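Local coordinates for protein GTP cyclohydrolase 1 type 2 homolog (Thermus thermophilus, PDB 2YYB) that is of unknown function but belongs to the GTP cyclohydrolase I type 2/NIF3 family and probably binds divalent metal ions, at residues Leu177-Pro190 / Glu197-His210. Sequence-based numbering, arbitrary orientation.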
ATOM      1  N   LEU A 177      -6.697 -23.521  -8.112  1.00 46.70           N
ATOM      2  CA  LEU A 177      -7.145 -24.803  -7.569  1.00 48.09           C
ATOM      3  C   LEU A 177      -8.303 -24.743  -6.568  1.00 49.37           C
ATOM      4  O   LEU A 177      -9.307 -25.428  -6.734  1.00 48.67           O
ATOM      5  CB  LEU A 177      -5.975 -25.528  -6.916  1.00 48.32           C
ATOM      6  CG  LEU A 177      -5.876 -27.015  -7.249  1.00 48.23           C
ATOM      7  CD1 LEU A 177      -5.813 -27.185  -8.748  1.00 49.21           C
ATOM      8  CD2 LEU A 177      -4.641 -27.603  -6.614  1.00 49.30           C
ATOM      9  N   PRO A 178      -8.177 -23.916  -5.520  1.00 51.29           N
ATOM     10  CA  PRO A 178      -9.196 -23.760  -4.481  1.00 51.78           C
ATOM     11  C   PRO A 178     -10.614 -23.445  -4.932  1.00 52.74           C
ATOM     12  O   PRO A 178     -11.570 -23.735  -4.213  1.00 53.59           O
ATOM     13  CB  PRO A 178      -8.614 -22.661  -3.602  1.00 51.79           C
ATOM     14  CG  PRO A 178      -7.825 -21.848  -4.566  1.00 52.30           C
ATOM     15  CD  PRO A 178      -7.105 -22.924  -5.321  1.00 52.95           C
ATOM     16  N   LYS A 179     -10.758 -22.859  -6.115  1.00 53.29           N
ATOM     17  CA  LYS A 179     -12.080 -22.513  -6.627  1.00 53.06           C
ATOM     18  C   LYS A 179     -12.618 -23.546  -7.626  1.00 53.09           C
ATOM     19  O   LYS A 179     -13.801 -23.546  -7.957  1.00 51.98           O
ATOM     20  CB  LYS A 179     -12.030 -21.125  -7.269  1.00 53.85           C
ATOM     21  CG  LYS A 179     -11.701 -19.998  -6.286  1.00 55.58           C
ATOM     22  CD  LYS A 179     -11.643 -18.644  -6.984  1.00 58.95           C
ATOM     23  CE  LYS A 179     -11.770 -17.475  -5.999  1.00 60.94           C
ATOM     24  NZ  LYS A 179     -10.627 -17.373  -5.033  1.00 62.86           N
ATOM     25  N   VAL A 180     -11.747 -24.435  -8.088  1.00 53.06           N
ATOM     26  CA  VAL A 180     -12.147 -25.462  -9.041  1.00 54.14           C
ATOM     27  C   VAL A 180     -13.318 -26.255  -8.499  1.00 55.43           C
ATOM     28  O   VAL A 180     -13.243 -26.820  -7.408  1.00 55.91           O
ATOM     29  CB  VAL A 180     -10.990 -26.444  -9.333  1.00 53.51           C
ATOM     30  CG1 VAL A 180     -11.482 -27.578 -10.201  1.00 52.39           C
ATOM     31  CG2 VAL A 180      -9.858 -25.719 -10.030  1.00 52.85           C
ATOM     32  N   ASP A 181     -14.398 -26.308  -9.267  1.00 55.92           N
ATOM     33  CA  ASP A 181     -15.574 -27.044  -8.837  1.00 55.73           C
ATOM     34  C   ASP A 181     -16.132 -27.940  -9.958  1.00 54.92           C
ATOM     35  O   ASP A 181     -17.347 -28.047 -10.142  1.00 56.21           O
ATOM     36  CB  ASP A 181     -16.630 -26.050  -8.347  1.00 57.28           C
ATOM     37  CG  ASP A 181     -17.331 -25.321  -9.486  1.00 59.52           C
ATOM     38  OD1 ASP A 181     -16.674 -24.975 -10.488  1.00 59.58           O
ATOM     39  OD2 ASP A 181     -18.551 -25.084  -9.368  1.00 61.03           O
ATOM     40  N   ALA A 182     -15.235 -28.591 -10.697  1.00 51.84           N
ATOM     41  CA  ALA A 182     -15.633 -29.477 -11.796  1.00 50.82           C
ATOM     42  C   ALA A 182     -15.069 -30.868 -11.523  1.00 51.53           C
ATOM     43  O   ALA A 182     -14.265 -31.040 -10.586  1.00 52.87           O
ATOM     44  CB  ALA A 182     -15.080 -28.938 -13.152  1.00 49.75           C
ATOM     45  N   ASP A 183     -15.472 -31.849 -12.337  1.00 50.79           N
ATOM     46  CA  ASP A 183     -14.989 -33.221 -12.181  1.00 50.89           C
ATOM     47  C   ASP A 183     -13.538 -33.317 -12.612  1.00 49.70           C
ATOM     48  O   ASP A 183     -12.807 -34.239 -12.215  1.00 49.35           O
ATOM     49  CB  ASP A 183     -15.807 -34.200 -13.033  1.00 53.38           C
ATOM     50  CG  ASP A 183     -17.296 -34.092 -12.782  1.00 56.12           C
ATOM     51  OD1 ASP A 183     -17.682 -33.749 -11.635  1.00 55.32           O
ATOM     52  OD2 ASP A 183     -18.071 -34.369 -13.733  1.00 55.23           O
ATOM     53  N   LEU A 184     -13.139 -32.364 -13.449  1.00 48.01           N
ATOM     54  CA  LEU A 184     -11.785 -32.309 -13.974  1.00 46.28           C
ATOM     55  C   LEU A 184     -11.346 -30.875 -14.158  1.00 46.97           C
ATOM     56  O   LEU A 184     -12.167 -29.984 -14.411  1.00 47.37           O
ATOM     57  CB  LEU A 184     -11.699 -33.025 -15.318  1.00 44.44           C
ATOM     58  CG  LEU A 184     -10.412 -32.817 -16.121  1.00 43.49           C
ATOM     59  CD1 LEU A 184      -9.207 -33.215 -15.316  1.00 42.43           C
ATOM     60  CD2 LEU A 184     -10.476 -33.648 -17.381  1.00 44.61           C
ATOM     61  N   PHE A 185     -10.040 -30.671 -14.018  1.00 46.00           N
ATOM     62  CA  PHE A 185      -9.423 -29.366 -14.181  1.00 44.18           C
ATOM     63  C   PHE A 185      -8.242 -29.568 -15.120  1.00 44.01           C
ATOM     64  O   PHE A 185      -7.415 -30.465 -14.918  1.00 44.42           O
ATOM     65  CB  PHE A 185      -8.950 -28.828 -12.835  1.00 43.47           C
ATOM     66  CG  PHE A 185      -8.212 -27.513 -12.923  1.00 43.50           C
ATOM     67  CD1 PHE A 185      -8.813 -26.394 -13.478  1.00 42.37           C
ATOM     68  CD2 PHE A 185      -6.925 -27.388 -12.406  1.00 41.28           C
ATOM     69  CE1 PHE A 185      -8.142 -25.167 -13.512  1.00 41.34           C
ATOM     70  CE2 PHE A 185      -6.258 -26.169 -12.438  1.00 40.78           C
ATOM     71  CZ  PHE A 185      -6.868 -25.059 -12.991  1.00 39.90           C
ATOM     72  N   VAL A 186      -8.193 -28.745 -16.161  1.00 42.79           N
ATOM     73  CA  VAL A 186      -7.140 -28.814 -17.155  1.00 41.79           C
ATOM     74  C   VAL A 186      -6.296 -27.558 -17.108  1.00 41.53           C
ATOM     75  O   VAL A 186      -6.827 -26.455 -17.158  1.00 41.47           O
ATOM     76  CB  VAL A 186      -7.720 -28.910 -18.568  1.00 42.54           C
ATOM     77  CG1 VAL A 186      -6.589 -29.002 -19.592  1.00 42.46           C
ATOM     78  CG2 VAL A 186      -8.637 -30.117 -18.666  1.00 43.54           C
ATOM     79  N   THR A 187      -4.985 -27.722 -17.003  1.00 40.17           N
ATOM     80  CA  THR A 187      -4.095 -26.575 -16.999  1.00 40.60           C
ATOM     81  C   THR A 187      -2.753 -27.035 -17.556  1.00 40.53           C
ATOM     82  O   THR A 187      -2.623 -28.186 -17.977  1.00 42.25           O
ATOM     83  CB  THR A 187      -3.960 -25.953 -15.570  1.00 40.67           C
ATOM     84  OG1 THR A 187      -3.352 -24.658 -15.671  1.00 40.10           O
ATOM     85  CG2 THR A 187      -3.134 -26.833 -14.668  1.00 39.55           C
ATOM     86  N   GLY A 188      -1.758 -26.160 -17.586  1.00 39.76           N
ATOM     87  CA  GLY A 188      -0.490 -26.587 -18.137  1.00 37.45           C
ATOM     88  C   GLY A 188       0.628 -26.964 -17.185  1.00 37.60           C
ATOM     89  O   GLY A 188       1.176 -28.052 -17.274  1.00 34.84           O
ATOM     90  N   GLU A 189       0.969 -26.071 -16.262  1.00 39.52           N
ATOM     91  CA  GLU A 189       2.090 -26.319 -15.366  1.00 41.38           C
ATOM     92  C   GLU A 189       1.723 -26.783 -13.965  1.00 41.83           C
ATOM     93  O   GLU A 189       0.895 -26.166 -13.294  1.00 42.79           O
ATOM     94  CB  GLU A 189       2.959 -25.055 -15.290  1.00 41.75           C
ATOM     95  CG  GLU A 189       4.455 -25.339 -15.279  1.00 44.70           C
ATOM     96  CD  GLU A 189       5.309 -24.103 -15.618  1.00 46.81           C
ATOM     97  OE1 GLU A 189       6.547 -24.244 -15.762  1.00 46.37           O
ATOM     98  OE2 GLU A 189       4.745 -22.996 -15.745  1.00 46.24           O
ATOM     99  N   PRO A 190       2.340 -27.886 -13.508  1.00 41.57           N
ATOM    100  CA  PRO A 190       2.126 -28.482 -12.189  1.00 42.14           C
ATOM    101  C   PRO A 190       3.017 -27.849 -11.111  1.00 42.53           C
ATOM    102  O   PRO A 190       4.196 -27.577 -11.348  1.00 44.05           O
ATOM    103  CB  PRO A 190       2.490 -29.939 -12.425  1.00 41.76           C
ATOM    104  CG  PRO A 190       3.668 -29.815 -13.310  1.00 39.05           C
ATOM    105  CD  PRO A 190       3.180 -28.778 -14.327  1.00 42.07           C
ATOM    106  N   GLU A 197      -3.160 -30.961  -1.691  1.00 33.39           N
ATOM    107  CA  GLU A 197      -4.488 -30.381  -1.717  1.00 35.19           C
ATOM    108  C   GLU A 197      -5.320 -31.057  -2.829  1.00 35.47           C
ATOM    109  O   GLU A 197      -6.475 -31.439  -2.614  1.00 34.77           O
ATOM    110  CB  GLU A 197      -4.404 -28.877  -1.948  1.00 37.06           C
ATOM    111  CG  GLU A 197      -5.731 -28.199  -1.759  1.00 44.76           C
ATOM    112  CD  GLU A 197      -5.810 -26.837  -2.424  1.00 46.61           C
ATOM    113  OE1 GLU A 197      -6.938 -26.297  -2.526  1.00 46.16           O
ATOM    114  OE2 GLU A 197      -4.749 -26.316  -2.838  1.00 47.09           O
ATOM    115  N   THR A 198      -4.721 -31.212  -4.007  1.00 33.62           N
ATOM    116  CA  THR A 198      -5.395 -31.852  -5.123  1.00 34.30           C
ATOM    117  C   THR A 198      -6.014 -33.228  -4.781  1.00 34.54           C
ATOM    118  O   THR A 198      -7.149 -33.510  -5.153  1.00 34.76           O
ATOM    119  CB  THR A 198      -4.430 -32.027  -6.306  1.00 34.02           C
ATOM    120  OG1 THR A 198      -4.189 -30.759  -6.899  1.00 33.79           O
ATOM    121  CG2 THR A 198      -5.007 -32.941  -7.351  1.00 32.93           C
ATOM    122  N   PHE A 199      -5.279 -34.087  -4.092  1.00 32.85           N
ATOM    123  CA  PHE A 199      -5.838 -35.383  -3.757  1.00 33.52           C
ATOM    124  C   PHE A 199      -6.821 -35.328  -2.589  1.00 34.27           C
ATOM    125  O   PHE A 199      -7.934 -35.854  -2.678  1.00 34.30           O
ATOM    126  CB  PHE A 199      -4.725 -36.385  -3.476  1.00 31.33           C
ATOM    127  CG  PHE A 199      -3.908 -36.717  -4.693  1.00 33.10           C
ATOM    128  CD1 PHE A 199      -2.793 -35.945  -5.040  1.00 32.81           C
ATOM    129  CD2 PHE A 199      -4.294 -37.754  -5.542  1.00 31.78           C
ATOM    130  CE1 PHE A 199      -2.082 -36.196  -6.208  1.00 30.16           C
ATOM    131  CE2 PHE A 199      -3.582 -38.009  -6.717  1.00 31.21           C
ATOM    132  CZ  PHE A 199      -2.480 -37.227  -7.048  1.00 29.72           C
ATOM    133  N   GLU A 200      -6.422 -34.668  -1.510  1.00 34.00           N
ATOM    134  CA  GLU A 200      -7.262 -34.556  -0.342  1.00 33.02           C
ATOM    135  C   GLU A 200      -8.623 -34.008  -0.672  1.00 35.34           C
ATOM    136  O   GLU A 200      -9.601 -34.334  -0.011  1.00 37.41           O
ATOM    137  CB  GLU A 200      -6.592 -33.682   0.696  1.00 30.35           C
ATOM    138  CG  GLU A 200      -5.432 -34.362   1.332  1.00 29.03           C
ATOM    139  CD  GLU A 200      -4.811 -33.519   2.393  1.00 31.32           C
ATOM    140  OE1 GLU A 200      -5.571 -32.826   3.104  1.00 32.83           O
ATOM    141  OE2 GLU A 200      -3.571 -33.551   2.526  1.00 29.44           O
ATOM    142  N   ARG A 201      -8.695 -33.182  -1.700  1.00 37.96           N
ATOM    143  CA  ARG A 201      -9.967 -32.612  -2.086  1.00 40.34           C
ATOM    144  C   ARG A 201     -10.617 -33.392  -3.249  1.00 40.99           C
ATOM    145  O   ARG A 201     -11.575 -32.919  -3.872  1.00 41.00           O
ATOM    146  CB  ARG A 201      -9.784 -31.136  -2.451  1.00 43.41           C
ATOM    147  CG  ARG A 201     -11.102 -30.432  -2.697  1.00 51.52           C
ATOM    148  CD  ARG A 201     -11.003 -28.951  -2.453  1.00 55.09           C
ATOM    149  NE  ARG A 201     -10.154 -28.313  -3.437  1.00 59.71           N
ATOM    150  CZ  ARG A 201      -9.535 -27.159  -3.230  1.00 64.24           C
ATOM    151  NH1 ARG A 201      -9.672 -26.514  -2.062  1.00 64.96           N
ATOM    152  NH2 ARG A 201      -8.772 -26.653  -4.191  1.00 65.64           N
ATOM    153  N   GLY A 202     -10.099 -34.590  -3.521  1.00 39.87           N
ATOM    154  CA  GLY A 202     -10.625 -35.423  -4.589  1.00 39.45           C
ATOM    155  C   GLY A 202     -10.792 -34.732  -5.928  1.00 41.08           C
ATOM    156  O   GLY A 202     -11.824 -34.867  -6.587  1.00 43.12           O
ATOM    157  N   LEU A 203      -9.771 -33.993  -6.339  1.00 40.01           N
ATOM    158  CA  LEU A 203      -9.792 -33.280  -7.605  1.00 37.56           C
ATOM    159  C   LEU A 203      -9.076 -34.092  -8.676  1.00 36.87           C
ATOM    160  O   LEU A 203      -8.129 -34.824  -8.399  1.00 35.78           O
ATOM    161  CB  LEU A 203      -9.080 -31.939  -7.450  1.00 38.28           C
ATOM    162  CG  LEU A 203      -9.849 -30.624  -7.538  1.00 39.15           C
ATOM    163  CD1 LEU A 203     -11.104 -30.674  -6.708  1.00 38.61           C
ATOM    164  CD2 LEU A 203      -8.949 -29.505  -7.051  1.00 39.25           C
ATOM    165  N   ASN A 204      -9.557 -33.979  -9.900  1.00 36.42           N
ATOM    166  CA  ASN A 204      -8.927 -34.644 -11.024  1.00 36.86           C
ATOM    167  C   ASN A 204      -8.229 -33.483 -11.695  1.00 36.90           C
ATOM    168  O   ASN A 204      -8.861 -32.442 -11.943  1.00 35.54           O
ATOM    169  CB  ASN A 204      -9.970 -35.217 -11.984  1.00 39.33           C
ATOM    170  CG  ASN A 204     -10.419 -36.616 -11.611  1.00 40.57           C
ATOM    171  OD1 ASN A 204     -11.543 -37.014 -11.946  1.00 42.66           O
ATOM    172  ND2 ASN A 204      -9.548 -37.380 -10.939  1.00 38.20           N
ATOM    173  N   VAL A 205      -6.936 -33.633 -11.966  1.00 35.04           N
ATOM    174  CA  VAL A 205      -6.202 -32.559 -12.615  1.00 36.20           C
ATOM    175  C   VAL A 205      -5.273 -33.118 -13.662  1.00 36.93           C
ATOM    176  O   VAL A 205      -4.576 -34.102 -13.410  1.00 37.35           O
ATOM    177  CB  VAL A 205      -5.342 -31.742 -11.610  1.00 36.27           C
ATOM    178  CG1 VAL A 205      -4.588 -30.636 -12.349  1.00 34.54           C
ATOM    179  CG2 VAL A 205      -6.212 -31.160 -10.531  1.00 34.64           C
ATOM    180  N   ILE A 206      -5.272 -32.498 -14.839  1.00 36.49           N
ATOM    181  CA  ILE A 206      -4.390 -32.926 -15.928  1.00 37.90           C
ATOM    182  C   ILE A 206      -3.478 -31.749 -16.287  1.00 37.58           C
ATOM    183  O   ILE A 206      -3.967 -30.657 -16.605  1.00 36.64           O
ATOM    184  CB  ILE A 206      -5.172 -33.303 -17.232  1.00 39.48           C
ATOM    185  CG1 ILE A 206      -6.177 -34.428 -16.978  1.00 39.96           C
ATOM    186  CG2 ILE A 206      -4.181 -33.727 -18.320  1.00 37.52           C
ATOM    187  CD1 ILE A 206      -5.537 -35.767 -16.775  1.00 43.43           C
ATOM    188  N   TYR A 207      -2.167 -31.975 -16.233  1.00 37.15           N
ATOM    189  CA  TYR A 207      -1.169 -30.946 -16.577  1.00 37.53           C
ATOM    190  C   TYR A 207      -0.632 -31.263 -17.968  1.00 36.40           C
ATOM    191  O   TYR A 207       0.100 -32.230 -18.142  1.00 34.93           O
ATOM    192  CB  TYR A 207      -0.018 -30.939 -15.553  1.00 36.97           C
ATOM    193  CG  TYR A 207      -0.471 -30.484 -14.192  1.00 38.62           C
ATOM    194  CD1 TYR A 207      -0.924 -29.181 -13.995  1.00 38.68           C
ATOM    195  CD2 TYR A 207      -0.529 -31.374 -13.111  1.00 39.67           C
ATOM    196  CE1 TYR A 207      -1.435 -28.772 -12.761  1.00 38.94           C
ATOM    197  CE2 TYR A 207      -1.041 -30.967 -11.866  1.00 37.56           C
ATOM    198  CZ  TYR A 207      -1.492 -29.669 -11.709  1.00 38.07           C
ATOM    199  OH  TYR A 207      -2.036 -29.259 -10.521  1.00 38.32           O
ATOM    200  N   ALA A 208      -0.999 -30.446 -18.953  1.00 36.39           N
ATOM    201  CA  ALA A 208      -0.572 -30.694 -20.328  1.00 36.44           C
ATOM    202  C   ALA A 208       0.575 -29.829 -20.869  1.00 36.68           C
ATOM    203  O   ALA A 208       0.818 -29.800 -22.082  1.00 37.07           O
ATOM    204  CB  ALA A 208      -1.782 -30.602 -21.249  1.00 36.39           C
ATOM    205  N   GLY A 209       1.280 -29.139 -19.975  1.00 36.40           N
ATOM    206  CA  GLY A 209       2.399 -28.307 -20.386  1.00 36.61           C
ATOM    207  C   GLY A 209       2.048 -26.838 -20.495  1.00 38.02           C
ATOM    208  O   GLY A 209       0.982 -26.500 -20.994  1.00 38.87           O
ATOM    209  N   HIS A 210       2.925 -25.959 -20.019  1.00 38.32           N
ATOM    210  CA  HIS A 210       2.655 -24.530 -20.105  1.00 40.28           C
ATOM    211  C   HIS A 210       2.767 -24.110 -21.576  1.00 39.75           C
ATOM    212  O   HIS A 210       1.926 -23.372 -22.092  1.00 39.83           O
ATOM    213  CB  HIS A 210       3.655 -23.747 -19.247  1.00 42.31           C
ATOM    214  CG  HIS A 210       3.223 -22.348 -18.931  1.00 43.81           C
ATOM    215  ND1 HIS A 210       2.789 -21.463 -19.895  1.00 45.86           N
ATOM    216  CD2 HIS A 210       3.201 -21.669 -17.759  1.00 45.25           C
ATOM    217  CE1 HIS A 210       2.521 -20.298 -19.329  1.00 47.30           C
ATOM    218  NE2 HIS A 210       2.761 -20.396 -18.034  1.00 46.67           N
TER
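Pro190 lays its CB over one face of the Tyr207 ring, a CH-pi contact 3.5 Å from the ring centroid and 17° off the normal. The opposite face is covered near its rim by Val205 CG1. The Tyr207 CG lies anti to its carbonyl carbon (chi1 -67°), which swings the ring between these two residues. Thr187 CG2 meets CD1 and CE1 of the ring obliquely, while Thr187 OG1 turns to Val169 O. With Tyr207 cut to an alanine, a gap would probably open between Pro190 and Val205, and Thr187 CG2 lose its aromatic neighbour.

Strands 184-187 and 204-207 run parallel. Phe185 N bonds to Asn204 O and Ile206 N to Phe185 O, both at 3.0 Å. Thr187 N meets Ile206 O at 3.1 Å in a nearly straight bond (174°). Ala208 N to Thr187 O and Gly209 N to Gly188 O carry the pairing past the strand ends. Phe185 and Val205 lie side by side on the face that holds Tyr207. On the other face, Leu184 CD1 packs against Ile206 CG1 at 3.7 Å. Over the Phe185/Val205 face, near the start of strand 204-207, Leu177 CG rests on Leu203 CD2 at 4.0 Å.

Gly202 ends the preceding helix in a Schellman motif. Past the far end of strand 204-207, His210 is a predicted metal ligand, close to His65 and Glu214, and its ring stacks on His192 of the second subunit. The two strands and helix 195-200 form a beta-alpha-beta unit, with strands 166-169 and 154-157 flanking the pair and helix 141-147 packing on Leu184 and Ile206.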